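Local atomic coordinates of cysteine desulfurase (PDB entry 6WCI), a protein that probably removes sulfur from L-cysteine with the help of pyridoxal 5'-phosphate, leaving L-alanine and passing the sulfur to a carrier. Residues F332-I345 and A352-A364. Numbering follows the deposited sequence.
Sequences FTEELRRVDGLRII and AAVVSFLIDGAHA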
loop_
_atom_site.group_PDB
_atom_site.type_symbol
_atom_site.label_atom_id
_atom_site.label_comp_id
_atom_site.label_asym_id
_atom_site.label_seq_id
_atom_site.Cartn_x
_atom_site.Cartn_y
_atom_site.Cartn_z
ATOM N N PHE B 332 -32.380 -9.901 11.572
ATOM C CA PHE B 332 -31.504 -9.701 12.722
ATOM C C PHE B 332 -32.028 -8.602 13.636
ATOM O O PHE B 332 -31.887 -8.688 14.860
ATOM C CB PHE B 332 -30.090 -9.364 12.246
ATOM C CG PHE B 332 -29.109 -9.141 13.360
ATOM C CD1 PHE B 332 -28.977 -7.897 13.956
ATOM C CD2 PHE B 332 -28.306 -10.175 13.804
ATOM C CE1 PHE B 332 -28.068 -7.696 14.980
ATOM C CE2 PHE B 332 -27.395 -9.976 14.826
ATOM C CZ PHE B 332 -27.273 -8.744 15.411
ATOM N N THR B 333 -32.592 -7.538 13.059
ATOM C CA THR B 333 -33.067 -6.427 13.876
ATOM C C THR B 333 -34.361 -6.793 14.595
ATOM O O THR B 333 -34.541 -6.449 15.770
ATOM C CB THR B 333 -33.274 -5.174 13.017
ATOM O OG1 THR B 333 -32.021 -4.759 12.450
ATOM C CG2 THR B 333 -33.861 -4.030 13.853
ATOM N N GLU B 334 -35.273 -7.484 13.904
ATOM C CA GLU B 334 -36.535 -7.877 14.526
ATOM C C GLU B 334 -36.284 -8.781 15.725
ATOM O O GLU B 334 -36.865 -8.588 16.797
ATOM C CB GLU B 334 -37.431 -8.568 13.497
ATOM C CG GLU B 334 -38.848 -8.847 13.980
ATOM C CD GLU B 334 -39.704 -9.511 12.918
ATOM O OE1 GLU B 334 -39.136 -10.029 11.934
ATOM O OE2 GLU B 334 -40.945 -9.514 13.063
ATOM N N GLU B 335 -35.403 -9.764 15.567
ATOM C CA GLU B 335 -35.073 -10.636 16.688
ATOM C C GLU B 335 -34.227 -9.917 17.734
ATOM O O GLU B 335 -34.365 -10.186 18.930
ATOM C CB GLU B 335 -34.356 -11.892 16.186
ATOM C CG GLU B 335 -35.083 -12.628 15.063
ATOM C CD GLU B 335 -36.429 -13.185 15.496
ATOM O OE1 GLU B 335 -37.438 -12.944 14.798
ATOM O OE2 GLU B 335 -36.471 -13.859 16.544
ATOM N N LEU B 336 -33.349 -8.997 17.315
ATOM C CA LEU B 336 -32.549 -8.281 18.306
ATOM C C LEU B 336 -33.425 -7.419 19.209
ATOM O O LEU B 336 -33.206 -7.362 20.425
ATOM C CB LEU B 336 -31.484 -7.421 17.630
ATOM C CG LEU B 336 -30.249 -7.140 18.493
ATOM C CD1 LEU B 336 -29.406 -8.408 18.682
ATOM C CD2 LEU B 336 -29.411 -6.021 17.900
ATOM N N ARG B 337 -34.428 -6.748 18.635
ATOM C CA ARG B 337 -35.291 -5.868 19.419
ATOM C C ARG B 337 -36.145 -6.626 20.428
ATOM O O ARG B 337 -36.736 -5.996 21.311
ATOM C CB ARG B 337 -36.182 -5.034 18.491
ATOM C CG ARG B 337 -35.448 -3.938 17.740
ATOM C CD ARG B 337 -36.405 -2.957 17.083
ATOM N NE ARG B 337 -35.702 -1.863 16.413
ATOM C CZ ARG B 337 -35.171 -0.811 17.038
ATOM N NH1 ARG B 337 -35.257 -0.706 18.358
ATOM N NH2 ARG B 337 -34.547 0.141 16.345
ATOM N N ARG B 338 -36.220 -7.955 20.323
ATOM C CA ARG B 338 -36.873 -8.770 21.342
ATOM C C ARG B 338 -36.029 -8.920 22.601
ATOM O O ARG B 338 -36.543 -9.391 23.619
ATOM C CB ARG B 338 -37.206 -10.160 20.777
ATOM C CG ARG B 338 -37.985 -10.148 19.459
ATOM C CD ARG B 338 -38.385 -11.555 19.016
ATOM N NE ARG B 338 -38.816 -11.595 17.618
ATOM C CZ ARG B 338 -40.037 -11.276 17.192
ATOM N NH1 ARG B 338 -40.971 -10.890 18.052
ATOM N NH2 ARG B 338 -40.325 -11.347 15.898
ATOM N N VAL B 339 -34.761 -8.533 22.560
ATOM C CA VAL B 339 -33.888 -8.658 23.723
ATOM C C VAL B 339 -34.231 -7.557 24.716
ATOM O O VAL B 339 -34.310 -6.375 24.356
ATOM C CB VAL B 339 -32.409 -8.609 23.308
ATOM C CG1 VAL B 339 -31.506 -8.490 24.530
ATOM C CG2 VAL B 339 -32.061 -9.858 22.498
ATOM N N ASP B 340 -34.451 -7.940 25.967
ATOM C CA ASP B 340 -34.876 -6.975 26.969
ATOM C C ASP B 340 -33.707 -6.088 27.383
ATOM O O ASP B 340 -32.592 -6.570 27.605
ATOM C CB ASP B 340 -35.462 -7.703 28.176
ATOM C CG ASP B 340 -36.064 -6.756 29.185
ATOM O OD1 ASP B 340 -36.881 -5.899 28.786
ATOM O OD2 ASP B 340 -35.718 -6.873 30.379
ATOM N N GLY B 341 -33.969 -4.786 27.483
ATOM C CA GLY B 341 -32.938 -3.835 27.826
ATOM C C GLY B 341 -31.952 -3.539 26.719
ATOM O O GLY B 341 -30.892 -2.962 26.991
ATOM N N LEU B 342 -32.265 -3.911 25.481
ATOM C CA LEU B 342 -31.348 -3.727 24.366
ATOM C C LEU B 342 -31.651 -2.414 23.657
ATOM O O LEU B 342 -32.811 -2.106 23.363
ATOM C CB LEU B 342 -31.440 -4.893 23.381
ATOM C CG LEU B 342 -30.439 -4.833 22.218
ATOM C CD1 LEU B 342 -29.802 -6.197 21.989
ATOM C CD2 LEU B 342 -31.114 -4.339 20.949
ATOM N N ARG B 343 -30.597 -1.659 23.368
ATOM C CA ARG B 343 -30.686 -0.354 22.731
ATOM C C ARG B 343 -29.839 -0.376 21.467
ATOM O O ARG B 343 -28.646 -0.682 21.525
ATOM C CB ARG B 343 -30.217 0.729 23.703
ATOM C CG ARG B 343 -29.680 1.994 23.087
ATOM C CD ARG B 343 -29.839 3.112 24.096
ATOM N NE ARG B 343 -29.136 4.355 23.791
ATOM C CZ ARG B 343 -29.334 5.105 22.711
ATOM N NH1 ARG B 343 -30.183 4.722 21.763
ATOM N NH2 ARG B 343 -28.660 6.234 22.570
ATOM N N ILE B 344 -30.464 -0.087 20.329
ATOM C CA ILE B 344 -29.778 -0.029 19.044
ATOM C C ILE B 344 -29.399 1.419 18.772
ATOM O O ILE B 344 -30.257 2.306 18.767
ATOM C CB ILE B 344 -30.656 -0.587 17.915
ATOM C CG1 ILE B 344 -30.850 -2.098 18.083
ATOM C CG2 ILE B 344 -30.046 -0.265 16.561
ATOM C CD1 ILE B 344 -31.927 -2.698 17.187
ATOM N N ILE B 345 -28.117 1.663 18.539
ATOM C CA ILE B 345 -27.614 3.002 18.268
ATOM C C ILE B 345 -27.487 3.128 16.755
ATOM O O ILE B 345 -26.525 2.648 16.148
ATOM C CB ILE B 345 -26.298 3.264 19.000
ATOM C CG1 ILE B 345 -26.581 3.386 20.497
ATOM C CG2 ILE B 345 -25.634 4.536 18.486
ATOM C CD1 ILE B 345 -25.374 3.196 21.367
ATOM N N ALA B 352 -27.697 0.190 6.048
ATOM C CA ALA B 352 -27.001 -1.034 5.672
ATOM C C ALA B 352 -26.986 -2.005 6.854
ATOM O O ALA B 352 -27.274 -1.634 7.992
ATOM C CB ALA B 352 -25.574 -0.724 5.205
ATOM N N ALA B 353 -26.615 -3.264 6.583
ATOM C CA ALA B 353 -26.738 -4.338 7.576
ATOM C C ALA B 353 -25.658 -4.254 8.662
ATOM O O ALA B 353 -24.911 -5.196 8.920
ATOM C CB ALA B 353 -26.710 -5.704 6.895
ATOM N N VAL B 354 -25.623 -3.115 9.344
ATOM C CA VAL B 354 -24.706 -2.877 10.455
ATOM C C VAL B 354 -25.537 -2.481 11.667
ATOM O O VAL B 354 -26.365 -1.570 11.580
ATOM C CB VAL B 354 -23.668 -1.790 10.105
ATOM C CG1 VAL B 354 -22.815 -1.437 11.315
ATOM C CG2 VAL B 354 -22.803 -2.244 8.937
ATOM N N VAL B 355 -25.327 -3.165 12.789
ATOM C CA VAL B 355 -26.103 -2.930 14.004
ATOM C C VAL B 355 -25.137 -2.749 15.168
ATOM O O VAL B 355 -24.480 -3.709 15.588
ATOM C CB VAL B 355 -27.086 -4.073 14.295
ATOM C CG1 VAL B 355 -27.781 -3.826 15.617
ATOM C CG2 VAL B 355 -28.091 -4.233 13.159
ATOM N N SER B 356 -25.049 -1.529 15.690
ATOM C CA SER B 356 -24.329 -1.261 16.925
ATOM C C SER B 356 -25.350 -1.169 18.055
ATOM O O SER B 356 -26.371 -0.491 17.909
ATOM C CB SER B 356 -23.523 0.036 16.825
ATOM O OG SER B 356 -22.447 -0.077 15.898
ATOM N N PHE B 357 -25.083 -1.844 19.171
ATOM C CA PHE B 357 -26.086 -1.933 20.228
ATOM C C PHE B 357 -25.426 -1.998 21.598
ATOM O O PHE B 357 -24.243 -2.326 21.733
ATOM C CB PHE B 357 -27.008 -3.148 20.041
ATOM C CG PHE B 357 -26.300 -4.475 20.173
ATOM C CD1 PHE B 357 -25.669 -5.048 19.084
ATOM C CD2 PHE B 357 -26.269 -5.146 21.385
ATOM C CE1 PHE B 357 -25.015 -6.265 19.201
ATOM C CE2 PHE B 357 -25.615 -6.358 21.507
ATOM C CZ PHE B 357 -24.989 -6.919 20.414
ATOM N N LEU B 358 -26.223 -1.675 22.613
ATOM C CA LEU B 358 -25.846 -1.811 24.009
ATOM C C LEU B 358 -26.931 -2.597 24.728
ATOM O O LEU B 358 -28.065 -2.701 24.253
ATOM C CB LEU B 358 -25.661 -0.448 24.690
ATOM C CG LEU B 358 -24.390 0.352 24.403
ATOM C CD1 LEU B 358 -24.403 1.616 25.232
ATOM C CD2 LEU B 358 -23.166 -0.479 24.727
ATOM N N ILE B 359 -26.579 -3.154 25.883
ATOM C CA ILE B 359 -27.543 -3.833 26.744
ATOM C C ILE B 359 -27.315 -3.379 28.180
ATOM O O ILE B 359 -26.169 -3.261 28.628
ATOM C CB ILE B 359 -27.439 -5.370 26.620
ATOM C CG1 ILE B 359 -27.649 -5.805 25.164
ATOM C CG2 ILE B 359 -28.464 -6.047 27.508
ATOM C CD1 ILE B 359 -27.358 -7.259 24.895
ATOM N N ASP B 360 -28.411 -3.115 28.894
ATOM C CA ASP B 360 -28.336 -2.692 30.290
ATOM C C ASP B 360 -27.702 -3.773 31.157
ATOM O O ASP B 360 -28.151 -4.925 31.168
ATOM C CB ASP B 360 -29.734 -2.367 30.822
ATOM C CG ASP B 360 -30.069 -0.892 30.733
ATOM O OD1 ASP B 360 -29.143 -0.055 30.826
ATOM O OD2 ASP B 360 -31.267 -0.572 30.581
ATOM N N GLY B 361 -26.673 -3.391 31.912
ATOM C CA GLY B 361 -25.969 -4.321 32.767
ATOM C C GLY B 361 -24.841 -5.068 32.093
ATOM O O GLY B 361 -24.122 -5.811 32.772
ATOM N N ALA B 362 -24.657 -4.887 30.788
ATOM C CA ALA B 362 -23.681 -5.637 30.006
ATOM C C ALA B 362 -22.643 -4.680 29.441
ATOM O O ALA B 362 -22.983 -3.773 28.675
ATOM C CB ALA B 362 -24.364 -6.407 28.875
ATOM N N HIS B 363 -21.384 -4.881 29.820
ATOM C CA HIS B 363 -20.294 -4.181 29.163
ATOM C C HIS B 363 -20.138 -4.694 27.737
ATOM O O HIS B 363 -20.193 -5.904 27.484
ATOM C CB HIS B 363 -18.985 -4.371 29.929
ATOM C CG HIS B 363 -18.864 -3.509 31.147
ATOM N ND1 HIS B 363 -19.806 -2.563 31.488
ATOM C CD2 HIS B 363 -17.908 -3.449 32.103
ATOM C CE1 HIS B 363 -19.437 -1.960 32.604
ATOM N NE2 HIS B 363 -18.287 -2.477 32.997
ATOM N N ALA B 364 -19.953 -3.760 26.804
ATOM C CA ALA B 364 -19.787 -4.129 25.403
ATOM C C ALA B 364 -18.604 -5.069 25.212
ATOM O O ALA B 364 -18.683 -6.025 24.432
ATOM C CB ALA B 364 -19.618 -2.875 24.546
HETATM O O HOH W 1 -26.717 0.352 14.169
#
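Arg343 and Leu358 form an antiparallel hydrogen-bonded pair. Arg343 N gives a nearly straight bond to Leu358 O (2.9 Å, 173° at the hydrogen). Leu358 N returns one to Arg343 O at 2.8 Å. Asp360 N bonds to Gly341 O at one end of the ladder, and Ile345 N to Ser356 O toward the other. Past Ile345 N a water links the strands, accepting from Ser356 N and lying within hydrogen-bonding distance of Ile345 O. Gly341 is the third residue of the type II turn Val339-Leu342, where phi is positive.

Strands 342-345 and 354-359 make a beta hairpin at the margin of a mixed sheet in this class-V aminotransferase fold. Strand 342-345 is outermost within the chain, while strand 397-401 pairs with the other side of 354-359. Helix 318-336 packs over the sheet face that bears Val355, Phe357 and Ile359, and helix 408-422 adds Met415 and Leu418 beside Phe332 and Leu336.

The apolar contacts on this face centre on Val355 and Phe357. Phe332 has CG anti to the backbone N (chi1 -180°), which carries its ring to Val355, with CE1 3.8 Å from Val355 CB. Leu336 CD2 reaches both strand residues, 3.6 Å from Val355 CG1 and 4.0 Å from Phe357 CD1. Leu342 CD1 meets the other ortho carbon of that ring, Phe357 CD2, at 3.7 Å, and also touches Ile359 CG1. Both leucine methyls approach the Phe357 ring obliquely and from the same side, one from the helix and one from the neighbouring strand.

On the opposite face Ile345 CD1 approaches Leu358 CG. The Arg343 chain is extended from CG to NE, and one face of its guanidinium lies over Ile345 CG1, 3.9 Å from the plane. Ser356 OG bonds to Val196 O.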